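Local coordinates for protein adenylyl-sulfate kinase 1, chloroplastic (Arabidopsis thaliana, PDB 3UIE) that transfers a phosphate from ATP to the 3' position of adenosine 5'-phosphosulfate, giving the activated sulfate 3'-phosphoadenylyl sulfate in the chloroplast, at residues V131-S134 with V135-R139; G67-R70 with D71-F74; K154-T157 with G158-D161; N82-R85 with V86-A90. All blocks are in the same frame, centred on the assembly; numbering follows the deposited sequence.

Interaction 1 of 4, residues V131-S134 with V135-R139. With ANP (phosphoaminophosphonic acid-adenylate ester), chain E.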
loop_
_atom_site.group_PDB
_atom_site.type_symbol
_atom_site.label_atom_id
_atom_site.label_comp_id
_atom_site.label_asym_id
_atom_site.label_seq_id
_atom_site.Cartn_x
_atom_site.Cartn_y
_atom_site.Cartn_z
ATOM N N VAL A 131 11.766 -1.613 25.389
ATOM C CA VAL A 131 13.150 -1.314 25.699
ATOM C C VAL A 131 13.201 0.087 26.285
ATOM O O VAL A 131 12.767 1.041 25.651
ATOM C CB VAL A 131 14.018 -1.366 24.424
ATOM C CG1 VAL A 131 15.487 -1.101 24.755
ATOM C CG2 VAL A 131 13.846 -2.717 23.729
ATOM N N PRO A 132 13.731 0.214 27.507
ATOM C CA PRO A 132 13.698 1.495 28.219
ATOM C C PRO A 132 14.493 2.585 27.507
ATOM O O PRO A 132 15.458 2.293 26.807
ATOM C CB PRO A 132 14.334 1.162 29.577
ATOM C CG PRO A 132 15.206 -0.020 29.311
ATOM C CD PRO A 132 14.529 -0.806 28.209
ATOM N N LEU A 133 14.077 3.835 27.680
ATOM C CA LEU A 133 14.787 4.957 27.077
ATOM C C LEU A 133 16.297 4.858 27.284
ATOM O O LEU A 133 17.065 5.078 26.348
ATOM C CB LEU A 133 14.286 6.278 27.653
ATOM C CG LEU A 133 15.033 7.517 27.172
ATOM C CD1 LEU A 133 14.725 7.763 25.694
ATOM C CD2 LEU A 133 14.662 8.724 28.019
ATOM N N SER A 134 16.726 4.524 28.505
ATOM C CA SER A 134 18.156 4.508 28.812
ATOM C C SER A 134 18.935 3.558 27.904
ATOM O O SER A 134 20.047 3.870 27.487
ATOM C CB SER A 134 18.418 4.177 30.291
ATOM O OG SER A 134 17.964 2.869 30.606
ATOM N N VAL A 135 18.361 2.398 27.604
ATOM C CA VAL A 135 19.009 1.444 26.711
ATOM C C VAL A 135 19.004 1.917 25.249
ATOM O O VAL A 135 19.998 1.760 24.540
ATOM C CB VAL A 135 18.345 0.049 26.814
ATOM C CG1 VAL A 135 18.898 -0.903 25.752
ATOM C CG2 VAL A 135 18.537 -0.522 28.208
ATOM N N CYS A 136 17.886 2.493 24.794
ATOM C CA CYS A 136 17.822 3.018 23.431
ATOM C C CYS A 136 18.861 4.112 23.273
ATOM O O CYS A 136 19.533 4.214 22.244
ATOM C CB CYS A 136 16.444 3.602 23.135
ATOM S SG CYS A 136 15.132 2.390 23.195
ATOM N N GLU A 137 18.980 4.940 24.302
ATOM C CA GLU A 137 19.881 6.094 24.242
ATOM C C GLU A 137 21.358 5.675 24.303
ATOM O O GLU A 137 22.226 6.335 23.722
ATOM C CB GLU A 137 19.544 7.089 25.359
ATOM C CG GLU A 137 20.302 8.395 25.281
ATOM C CD GLU A 137 19.675 9.476 26.139
ATOM O OE1 GLU A 137 18.676 9.184 26.836
ATOM O OE2 GLU A 137 20.183 10.619 26.117
ATOM N N ALA A 138 21.644 4.581 25.002
ATOM C CA ALA A 138 22.996 4.028 24.996
ATOM C C ALA A 138 23.325 3.433 23.618
ATOM O O ALA A 138 24.457 3.519 23.146
ATOM C CB ALA A 138 23.175 2.990 26.112
ATOM N N ARG A 139 22.330 2.842 22.965
ATOM C CA ARG A 139 22.509 2.373 21.596
ATOM C C ARG A 139 22.703 3.569 20.662
ATOM O O ARG A 139 23.748 3.706 20.029
ATOM C CB ARG A 139 21.308 1.537 21.142
ATOM C CG ARG A 139 21.152 0.211 21.892
ATOM C CD ARG A 139 19.821 -0.445 21.554
ATOM N NE ARG A 139 19.633 -1.733 22.223
ATOM C CZ ARG A 139 18.573 -2.512 22.032
ATOM N NH1 ARG A 139 17.610 -2.121 21.210
ATOM N NH2 ARG A 139 18.467 -3.670 22.666
HETATM P PG ANP E . 14.178 3.906 14.698
HETATM O O1G ANP E . 14.953 5.309 14.872
HETATM O O2G ANP E . 14.234 3.596 13.198
HETATM O O3G ANP E . 12.756 4.047 15.188
HETATM P PB ANP E . 14.486 1.133 15.612
HETATM O O1B ANP E . 14.267 0.551 14.171
HETATM O O2B ANP E . 13.411 0.853 16.691
HETATM N N3B ANP E . 15.100 2.718 15.464
HETATM P PA ANP E . 16.859 -0.472 15.085
HETATM O O1A ANP E . 17.444 0.351 13.992
HETATM O O2A ANP E . 16.215 -1.732 14.607
HETATM O O3A ANP E . 15.917 0.455 15.933
HETATM O "O5'" ANP E . 17.960 -0.860 16.148
HETATM C "C5'" ANP E . 18.763 0.083 16.771
HETATM C "C4'" ANP E . 20.029 -0.410 17.196
HETATM O "O4'" ANP E . 19.856 -1.385 18.271
HETATM C "C3'" ANP E . 20.633 -1.112 16.058
HETATM O "O3'" ANP E . 21.950 -0.647 15.856
HETATM C "C2'" ANP E . 20.628 -2.527 16.400
HETATM O "O2'" ANP E . 21.859 -3.132 16.114
HETATM C "C1'" ANP E . 20.388 -2.592 17.861
HETATM N N9 ANP E . 19.495 -3.720 18.165
HETATM C C8 ANP E . 18.380 -4.004 17.480
HETATM N N7 ANP E . 17.833 -5.079 18.030
HETATM C C5 ANP E . 18.603 -5.483 19.059
HETATM C C6 ANP E . 18.500 -6.537 19.954
HETATM N N6 ANP E . 17.383 -7.466 19.854
HETATM N N1 ANP E . 19.449 -6.674 20.891
HETATM C C2 ANP E . 20.477 -5.807 20.963
HETATM N N3 ANP E . 20.607 -4.791 20.118
HETATM C C4 ANP E . 19.679 -4.608 19.153
#
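Val135 sets its two methyls against the residues that lead into helix 133-139: CG1 meets Val131 CG1 at 3.6 Å, the two valines crossing at about a right angle, and CG2 lies against Pro132 CG at 3.5 Å. The next residue, Cys136, gives its backbone N to Pro132 O in a nearly straight bond of 3.2 Å (168° at the hydrogen), so the N-cap residue's carbonyl starts the helical pattern. The thiol turns back beside its own backbone N (chi1 -63°), which brings SG to 3.8 Å from Val131 CG1; Leu33 and Ser36 also pack on this cysteine. Glu137 N continues the pattern to Leu133 O, and its extended side chain runs past Leu133 to a salt bridge with Arg149 of helix 144-149. Ala138 N binds Ser134 O at 3.0 Å. Arg139 N bonds Val135 O, and its extended side chain reaches the nucleotide. Its guanidinium is sandwiched between Val131 CG1 and adenine N3 of the bound ATP analogue, both offset toward the rim. A hydrogen bond from NH1 to Gly35 O fixes the group's rotation. An arginine laid flat on adenine, tied to the Walker A loop, marks the nucleotide site of this P-loop kinase.

Interaction 2 of 4, residues G67-R70 with D71-F74. With ADX (adenosine-5'-phosphosulfate), chain D.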
loop_
_atom_site.group_PDB
_atom_site.type_symbol
_atom_site.label_atom_id
_atom_site.label_comp_id
_atom_site.label_asym_id
_atom_site.label_seq_id
_atom_site.Cartn_x
_atom_site.Cartn_y
_atom_site.Cartn_z
ATOM N N GLY A 67 8.833 8.471 0.643
ATOM C CA GLY A 67 7.971 8.281 -0.513
ATOM C C GLY A 67 6.557 8.791 -0.289
ATOM O O GLY A 67 6.279 9.986 -0.427
ATOM N N LEU A 68 5.654 7.875 0.034
ATOM C CA LEU A 68 4.258 8.225 0.290
ATOM C C LEU A 68 4.149 9.393 1.264
ATOM O O LEU A 68 3.349 10.305 1.068
ATOM C CB LEU A 68 3.516 7.023 0.894
ATOM C CG LEU A 68 2.043 7.227 1.274
ATOM C CD1 LEU A 68 1.228 7.623 0.037
ATOM C CD2 LEU A 68 1.462 5.964 1.915
ATOM N N ASN A 69 4.946 9.354 2.330
ATOM C CA ASN A 69 4.826 10.360 3.377
ATOM C C ASN A 69 5.950 11.389 3.377
ATOM O O ASN A 69 6.313 11.938 4.422
ATOM C CB ASN A 69 4.692 9.694 4.745
ATOM C CG ASN A 69 3.398 8.903 4.869
ATOM O OD1 ASN A 69 2.483 9.097 4.083
ATOM N ND2 ASN A 69 3.317 8.019 5.864
ATOM N N ARG A 70 6.482 11.652 2.193
ATOM C CA ARG A 70 7.574 12.603 2.053
ATOM C C ARG A 70 7.117 14.015 2.403
ATOM O O ARG A 70 7.943 14.909 2.612
ATOM C CB ARG A 70 8.160 12.550 0.631
ATOM C CG ARG A 70 7.231 13.061 -0.467
ATOM C CD ARG A 70 7.900 12.974 -1.849
ATOM N NE ARG A 70 8.345 11.615 -2.158
ATOM C CZ ARG A 70 9.110 11.287 -3.198
ATOM N NH1 ARG A 70 9.532 12.219 -4.039
ATOM N NH2 ARG A 70 9.461 10.025 -3.399
ATOM N N ASP A 71 5.805 14.223 2.461
ATOM C CA ASP A 71 5.266 15.550 2.758
ATOM C C ASP A 71 5.057 15.800 4.253
ATOM O O ASP A 71 4.660 16.896 4.652
ATOM C CB ASP A 71 3.947 15.760 2.020
ATOM C CG ASP A 71 2.912 14.725 2.391
ATOM O OD1 ASP A 71 3.310 13.584 2.695
ATOM O OD2 ASP A 71 1.707 15.054 2.398
ATOM N N LEU A 72 5.340 14.800 5.087
ATOM C CA LEU A 72 5.066 14.915 6.523
ATOM C C LEU A 72 6.291 15.271 7.350
ATOM O O LEU A 72 7.387 14.786 7.093
ATOM C CB LEU A 72 4.479 13.605 7.048
ATOM C CG LEU A 72 3.162 13.236 6.367
ATOM C CD1 LEU A 72 2.583 11.987 7.007
ATOM C CD2 LEU A 72 2.200 14.397 6.477
ATOM N N SER A 73 6.084 16.112 8.357
ATOM C CA SER A 73 7.138 16.475 9.295
ATOM C C SER A 73 7.032 15.598 10.546
ATOM O O SER A 73 6.434 14.520 10.512
ATOM C CB SER A 73 6.996 17.938 9.693
ATOM O OG SER A 73 5.880 18.117 10.561
ATOM N N PHE A 74 7.602 16.072 11.649
ATOM C CA PHE A 74 7.498 15.356 12.919
ATOM C C PHE A 74 6.684 16.114 13.958
ATOM O O PHE A 74 6.612 15.711 15.114
ATOM C CB PHE A 74 8.881 14.984 13.456
ATOM C CG PHE A 74 9.579 13.943 12.631
ATOM C CD1 PHE A 74 9.431 12.597 12.920
ATOM C CD2 PHE A 74 10.368 14.310 11.556
ATOM C CE1 PHE A 74 10.070 11.640 12.147
ATOM C CE2 PHE A 74 11.012 13.359 10.786
ATOM C CZ PHE A 74 10.861 12.027 11.080
HETATM S SB ADX D . 6.578 8.453 13.831
HETATM O O1B ADX D . 5.965 9.365 12.906
HETATM O O2B ADX D . 6.510 9.039 15.189
HETATM O O3B ADX D . 5.878 7.153 13.856
HETATM P PA ADX D . 8.644 7.374 12.318
HETATM O O1A ADX D . 7.806 7.503 11.073
HETATM O O2A ADX D . 8.868 5.920 12.707
HETATM O O3A ADX D . 8.037 8.250 13.505
HETATM O "O5'" ADX D . 10.032 8.054 12.007
HETATM C "C5'" ADX D . 11.106 7.858 12.878
HETATM C "C4'" ADX D . 12.415 8.029 12.306
HETATM O "O4'" ADX D . 12.583 9.388 11.915
HETATM C "C3'" ADX D . 13.436 7.731 13.343
HETATM O "O3'" ADX D . 14.275 6.727 12.864
HETATM C "C2'" ADX D . 14.228 8.885 13.466
HETATM O "O2'" ADX D . 15.467 8.541 12.943
HETATM C "C1'" ADX D . 13.673 9.938 12.590
HETATM N N9 ADX D . 13.369 11.145 13.311
HETATM C C8 ADX D . 13.675 12.402 12.916
HETATM N N7 ADX D . 13.161 13.273 13.803
HETATM C C5 ADX D . 12.529 12.566 14.763
HETATM C C6 ADX D . 11.823 12.914 15.932
HETATM N N6 ADX D . 11.656 14.288 16.282
HETATM N N1 ADX D . 11.300 11.940 16.719
HETATM C C2 ADX D . 11.447 10.647 16.387
HETATM N N3 ADX D . 12.117 10.281 15.270
HETATM C C4 ADX D . 12.659 11.207 14.449
HETATM O O HOH W 1 8.679 12.848 5.965
#
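Asn69 and Leu72 meet where two type I beta turns overlap, Gly67 to Arg70 and Asn69 to Leu72, the second turn starting inside the first and sharing Asn69 and Arg70 with it. Leu72 N closes the second turn on Asn69 O at 3.1 Å; the bond is straight at the hydrogen (164°), yet the donor stands well above the carbonyl plane. Water 1 lies within 3.0 Å of the same Asn69 O and also reaches Leu72 O. Beside this bond, Leu72 lays CD1 across the Asn69 amide, 3.8 Å from CG. Asp71 OD1 comes back to 3.5 Å from Asn69 C. With CG beside its own backbone N (chi1 -65°), Asn69 directs its amide to helix 76-95, where ND2 is bonded to Asn82 OD1 and OD1 to Arg85 NH1, which also forms a salt bridge with Asp71 OD1. The first turn is gripped twice at Gly67 O, by the backbone N of Arg70 and, at 3.1 Å, by its NE, which the bend of the arginine chain at chi3 brings back over the turn. These turns lie in the loop between helices 61-64 and 76-95 of the APS kinase domain, whose far end carries Phe74. That ring stacks on the adenine of adenosine-5'-phosphosulfate, with N7 3.5 Å above the ring plane and over its centre, while Arg65 makes a cation-pi contact with the same ring. The turns themselves face the dimer partner: Arg70 NH2 forms a salt bridge with Glu88 of the second subunit, and Leu68 O accepts from Arg84 of that subunit.

Interaction 3 of 4, residues K154-T157 with G158-D161. With ADX (adenosine-5'-phosphosulfate), chain D.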
loop_
_atom_site.group_PDB
_atom_site.type_symbol
_atom_site.label_atom_id
_atom_site.label_comp_id
_atom_site.label_asym_id
_atom_site.label_seq_id
_atom_site.Cartn_x
_atom_site.Cartn_y
_atom_site.Cartn_z
ATOM N N LYS A 154 14.378 19.256 17.826
ATOM C CA LYS A 154 13.320 19.614 18.765
ATOM C C LYS A 154 12.215 18.559 18.754
ATOM O O LYS A 154 11.998 17.896 17.744
ATOM C CB LYS A 154 12.746 20.986 18.402
ATOM C CG LYS A 154 11.603 21.456 19.288
ATOM C CD LYS A 154 11.065 22.807 18.825
ATOM C CE LYS A 154 9.970 23.317 19.752
ATOM N NZ LYS A 154 9.473 24.665 19.351
ATOM N N GLY A 155 11.531 18.394 19.881
ATOM C CA GLY A 155 10.376 17.514 19.952
ATOM C C GLY A 155 10.642 16.046 19.664
ATOM O O GLY A 155 9.770 15.342 19.148
ATOM N N PHE A 156 11.831 15.567 20.014
ATOM C CA PHE A 156 12.188 14.174 19.759
ATOM C C PHE A 156 11.496 13.220 20.740
ATOM O O PHE A 156 11.506 13.442 21.946
ATOM C CB PHE A 156 13.705 13.984 19.831
ATOM C CG PHE A 156 14.177 12.679 19.253
ATOM C CD1 PHE A 156 14.171 12.477 17.880
ATOM C CD2 PHE A 156 14.617 11.656 20.075
ATOM C CE1 PHE A 156 14.603 11.282 17.335
ATOM C CE2 PHE A 156 15.052 10.458 19.536
ATOM C CZ PHE A 156 15.042 10.270 18.163
ATOM N N THR A 157 10.911 12.154 20.206
ATOM C CA THR A 157 10.196 11.169 21.013
ATOM C C THR A 157 11.029 10.618 22.171
ATOM O O THR A 157 12.136 10.129 21.970
ATOM C CB THR A 157 9.709 10.002 20.126
ATOM O OG1 THR A 157 8.796 10.507 19.151
ATOM C CG2 THR A 157 8.995 8.943 20.959
ATOM N N GLY A 158 10.486 10.697 23.384
ATOM C CA GLY A 158 11.139 10.141 24.556
ATOM C C GLY A 158 11.962 11.189 25.289
ATOM O O GLY A 158 12.376 10.980 26.429
ATOM N N ILE A 159 12.174 12.325 24.630
ATOM C CA ILE A 159 12.961 13.420 25.187
ATOM C C ILE A 159 12.079 14.648 25.383
ATOM O O ILE A 159 11.881 15.105 26.506
ATOM C CB ILE A 159 14.135 13.796 24.258
ATOM C CG1 ILE A 159 15.089 12.612 24.097
ATOM C CG2 ILE A 159 14.868 15.047 24.771
ATOM C CD1 ILE A 159 15.625 12.078 25.390
ATOM N N ASP A 160 11.537 15.162 24.280
ATOM C CA ASP A 160 10.717 16.375 24.289
ATOM C C ASP A 160 9.336 16.144 23.675
ATOM O O ASP A 160 8.610 17.093 23.374
ATOM C CB ASP A 160 11.438 17.506 23.553
ATOM C CG ASP A 160 12.660 17.998 24.304
ATOM O OD1 ASP A 160 13.716 18.226 23.671
ATOM O OD2 ASP A 160 12.563 18.151 25.539
ATOM N N ASP A 161 8.981 14.876 23.490
ATOM C CA ASP A 161 7.661 14.502 22.992
ATOM C C ASP A 161 7.313 13.146 23.592
ATOM O O ASP A 161 8.194 12.312 23.795
ATOM C CB ASP A 161 7.646 14.443 21.465
ATOM C CG ASP A 161 6.245 14.593 20.886
ATOM O OD1 ASP A 161 5.576 15.607 21.179
ATOM O OD2 ASP A 161 5.806 13.690 20.145
HETATM S SB ADX D . 6.578 8.453 13.831
HETATM O O1B ADX D . 5.965 9.365 12.906
HETATM O O2B ADX D . 6.510 9.039 15.189
HETATM O O3B ADX D . 5.878 7.153 13.856
HETATM P PA ADX D . 8.644 7.374 12.318
HETATM O O1A ADX D . 7.806 7.503 11.073
HETATM O O2A ADX D . 8.868 5.920 12.707
HETATM O O3A ADX D . 8.037 8.250 13.505
HETATM O "O5'" ADX D . 10.032 8.054 12.007
HETATM C "C5'" ADX D . 11.106 7.858 12.878
HETATM C "C4'" ADX D . 12.415 8.029 12.306
HETATM O "O4'" ADX D . 12.583 9.388 11.915
HETATM C "C3'" ADX D . 13.436 7.731 13.343
HETATM O "O3'" ADX D . 14.275 6.727 12.864
HETATM C "C2'" ADX D . 14.228 8.885 13.466
HETATM O "O2'" ADX D . 15.467 8.541 12.943
HETATM C "C1'" ADX D . 13.673 9.938 12.590
HETATM N N9 ADX D . 13.369 11.145 13.311
HETATM C C8 ADX D . 13.675 12.402 12.916
HETATM N N7 ADX D . 13.161 13.273 13.803
HETATM C C5 ADX D . 12.529 12.566 14.763
HETATM C C6 ADX D . 11.823 12.914 15.932
HETATM N N6 ADX D . 11.656 14.288 16.282
HETATM N N1 ADX D . 11.300 11.940 16.719
HETATM C C2 ADX D . 11.447 10.647 16.387
HETATM N N3 ADX D . 12.117 10.281 15.270
HETATM C C4 ADX D . 12.659 11.207 14.449
HETATM O O HOH W 2 14.057 16.924 21.398
HETATM O O HOH W 3 6.701 11.342 20.203
#
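A tight loop reversal, closed on the single carbonyl of Phe156, joins these residues between helix 144-149 and strand 171-173. Phe156 O takes Ile159 N at 3.0 Å and Asp160 N at 2.9 Å, the latter in the carbonyl plane, with a weak third bond from Asp161 N. Gly158 N closes the loop on Asp161 O. At its positive phi, a side chain on Gly158 would strike Thr157 O. Two waters bridge the two arms of the loop: water 2 accepts from Phe156 N and donates to Asp160 OD1, while water 3 accepts from Thr157 OG1 and donates to Asp161 OD2, which Tyr108 also binds. Phe156 swings CG anti to its backbone N (chi1 -166°), carrying the ring to the adenine of adenosine-5'-phosphosulfate, where CD1 lies 3.1 Å from C6. Ile159 CG1 meets the ring at its edge, 4.2 Å from CD2, and Tyr145 adds an edge-to-face contact. An alanine at Phe156 removes the ring, and would probably leave the adenine covered by Phe74 but without support from this ring, with a gap beside Ile159 and Tyr145. Thr157 OG1 sits 3.8 Å from adenine N1, and the Gly155 carbonyl lies near N6. Together they form one wall of the APS adenine pocket.

Interaction 4 of 4, residues N82-R85 with V86-A90. With ADX (adenosine-5'-phosphosulfate), chain D.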
loop_
_atom_site.group_PDB
_atom_site.type_symbol
_atom_site.label_atom_id
_atom_site.label_comp_id
_atom_site.label_asym_id
_atom_site.label_seq_id
_atom_site.Cartn_x
_atom_site.Cartn_y
_atom_site.Cartn_z
ATOM N N ASN A 82 1.014 10.493 9.575
ATOM C CA ASN A 82 1.959 9.450 9.196
ATOM C C ASN A 82 1.419 8.075 9.601
ATOM O O ASN A 82 1.372 7.150 8.799
ATOM C CB ASN A 82 3.304 9.707 9.885
ATOM C CG ASN A 82 4.367 8.697 9.504
ATOM O OD1 ASN A 82 4.581 8.414 8.324
ATOM N ND2 ASN A 82 5.042 8.151 10.503
ATOM N N ILE A 83 1.013 7.958 10.863
ATOM C CA ILE A 83 0.489 6.709 11.411
ATOM C C ILE A 83 -0.807 6.337 10.706
ATOM O O ILE A 83 -1.032 5.177 10.348
ATOM C CB ILE A 83 0.223 6.851 12.940
ATOM C CG1 ILE A 83 1.541 7.064 13.695
ATOM C CG2 ILE A 83 -0.562 5.649 13.472
ATOM C CD1 ILE A 83 1.353 7.652 15.121
ATOM N N ARG A 84 -1.676 7.323 10.526
ATOM C CA ARG A 84 -2.954 7.075 9.882
ATOM C C ARG A 84 -2.759 6.479 8.489
ATOM O O ARG A 84 -3.382 5.476 8.149
ATOM C CB ARG A 84 -3.770 8.362 9.764
ATOM C CG ARG A 84 -5.143 8.129 9.165
ATOM C CD ARG A 84 -5.830 9.424 8.760
ATOM N NE ARG A 84 -5.281 10.013 7.538
ATOM C CZ ARG A 84 -5.635 9.663 6.301
ATOM N NH1 ARG A 84 -6.532 8.701 6.100
ATOM N NH2 ARG A 84 -5.085 10.273 5.255
ATOM N N ARG A 85 -1.908 7.103 7.680
ATOM C CA ARG A 85 -1.701 6.624 6.311
ATOM C C ARG A 85 -1.072 5.240 6.319
ATOM O O ARG A 85 -1.462 4.374 5.539
ATOM C CB ARG A 85 -0.818 7.577 5.504
ATOM C CG ARG A 85 -1.439 8.930 5.208
ATOM C CD ARG A 85 -0.472 9.750 4.348
ATOM N NE ARG A 85 -0.839 11.158 4.271
ATOM C CZ ARG A 85 -0.061 12.092 3.734
ATOM N NH1 ARG A 85 1.123 11.764 3.226
ATOM N NH2 ARG A 85 -0.464 13.355 3.712
ATOM N N VAL A 86 -0.097 5.026 7.199
ATOM C CA VAL A 86 0.521 3.706 7.278
ATOM C C VAL A 86 -0.496 2.632 7.669
ATOM O O VAL A 86 -0.484 1.537 7.107
ATOM C CB VAL A 86 1.760 3.672 8.201
ATOM C CG1 VAL A 86 2.220 2.244 8.413
ATOM C CG2 VAL A 86 2.883 4.496 7.589
ATOM N N GLY A 87 -1.382 2.946 8.612
ATOM C CA GLY A 87 -2.459 2.026 8.979
ATOM C C GLY A 87 -3.351 1.669 7.792
ATOM O O GLY A 87 -3.741 0.515 7.607
ATOM N N GLU A 88 -3.695 2.666 6.987
ATOM C CA GLU A 88 -4.534 2.425 5.813
ATOM C C GLU A 88 -3.811 1.576 4.767
ATOM O O GLU A 88 -4.402 0.687 4.151
ATOM C CB GLU A 88 -5.022 3.748 5.210
ATOM C CG GLU A 88 -6.050 4.499 6.107
ATOM C CD GLU A 88 -7.487 3.966 6.002
ATOM O OE1 GLU A 88 -7.730 2.857 5.461
ATOM O OE2 GLU A 88 -8.402 4.674 6.473
ATOM N N VAL A 89 -2.531 1.842 4.567
ATOM C CA VAL A 89 -1.778 1.043 3.600
ATOM C C VAL A 89 -1.588 -0.388 4.097
ATOM O O VAL A 89 -1.718 -1.348 3.335
ATOM C CB VAL A 89 -0.437 1.690 3.274
ATOM C CG1 VAL A 89 0.403 0.751 2.395
ATOM C CG2 VAL A 89 -0.683 3.027 2.553
ATOM N N ALA A 90 -1.303 -0.534 5.391
ATOM C CA ALA A 90 -1.185 -1.856 5.998
ATOM C C ALA A 90 -2.474 -2.658 5.812
ATOM O O ALA A 90 -2.449 -3.860 5.573
ATOM C CB ALA A 90 -0.848 -1.728 7.476
HETATM S SB ADX D . 6.578 8.453 13.831
HETATM O O1B ADX D . 5.965 9.365 12.906
HETATM O O2B ADX D . 6.510 9.039 15.189
HETATM O O3B ADX D . 5.878 7.153 13.856
HETATM P PA ADX D . 8.644 7.374 12.318
HETATM O O1A ADX D . 7.806 7.503 11.073
HETATM O O2A ADX D . 8.868 5.920 12.707
HETATM O O3A ADX D . 8.037 8.250 13.505
HETATM O "O5'" ADX D . 10.032 8.054 12.007
HETATM C "C5'" ADX D . 11.106 7.858 12.878
HETATM C "C4'" ADX D . 12.415 8.029 12.306
HETATM O "O4'" ADX D . 12.583 9.388 11.915
HETATM C "C3'" ADX D . 13.436 7.731 13.343
HETATM O "O3'" ADX D . 14.275 6.727 12.864
HETATM C "C2'" ADX D . 14.228 8.885 13.466
HETATM O "O2'" ADX D . 15.467 8.541 12.943
HETATM C "C1'" ADX D . 13.673 9.938 12.590
HETATM N N9 ADX D . 13.369 11.145 13.311
HETATM C C8 ADX D . 13.675 12.402 12.916
HETATM N N7 ADX D . 13.161 13.273 13.803
HETATM C C5 ADX D . 12.529 12.566 14.763
HETATM C C6 ADX D . 11.823 12.914 15.932
HETATM N N6 ADX D . 11.656 14.288 16.282
HETATM N N1 ADX D . 11.300 11.940 16.719
HETATM C C2 ADX D . 11.447 10.647 16.387
HETATM N N3 ADX D . 12.117 10.281 15.270
HETATM C C4 ADX D . 12.659 11.207 14.449
HETATM O O HOH W 4 -7.960 6.897 7.981
#
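Val86 N to Asn82 O is one of four consecutive i to i+4 backbone bonds within helix 76-95, followed by Gly87 N to Ile83 O at 2.8 Å, Glu88 N to Arg84 O and Val89 N to Arg85 O. The valine methyls pack on carbonyls of the preceding turn: Val86 CG2 lies 3.3 Å from Asn82 O, and Val89 CG2 rests against Arg85 O. Ile83 and Val86 pack on Trp29 of strand 26-31, so this helix covers the parallel sheet of the P-loop kinase fold while its N-terminal half reaches the substrate. There Asn82, its CG anti to the backbone N (chi1 -178°), sends ND2 to both ends of the phosphosulfate: O1B of the sulfate at 2.8 Å and, more weakly, O1A of the phosphate at 2.9 Å. A leucine in place of Asn82 would probably leave those two anionic oxygens without this donor and Asn69, which binds OD1, without its acceptor. Among the charged groups, Arg84 and Glu88 are linked through water 4, which accepts from Arg84 NH1 at 3.0 Å and donates to Glu88 OE2 at 2.7 Å. Glu81 holds NE of both Arg84 and Arg85, whereas the main partner of Glu88 is Arg70 of the second subunit.

Overall arrangement
Interaction 4 is the buried one, on a helix against the sheet; interactions 1, 2 and 3 are partly buried and lie farther from the chain's centre. Interactions 2 and 4 touch each other and the second subunit, and both are rich in charged groups. Interactions 1 and 3 touch by packing, Leu133 CD2 against Gly158 O, and neither reaches the other subunit. Three contacts converge on adenosine-5'-phosphosulfate: 67-74 and 154-161 bring aromatic rings to its adenine, 82-90 an amide to its phosphosulfate. Interaction 1 instead serves the ATP analogue, its centre about 26 Å from those of interactions 2 and 4.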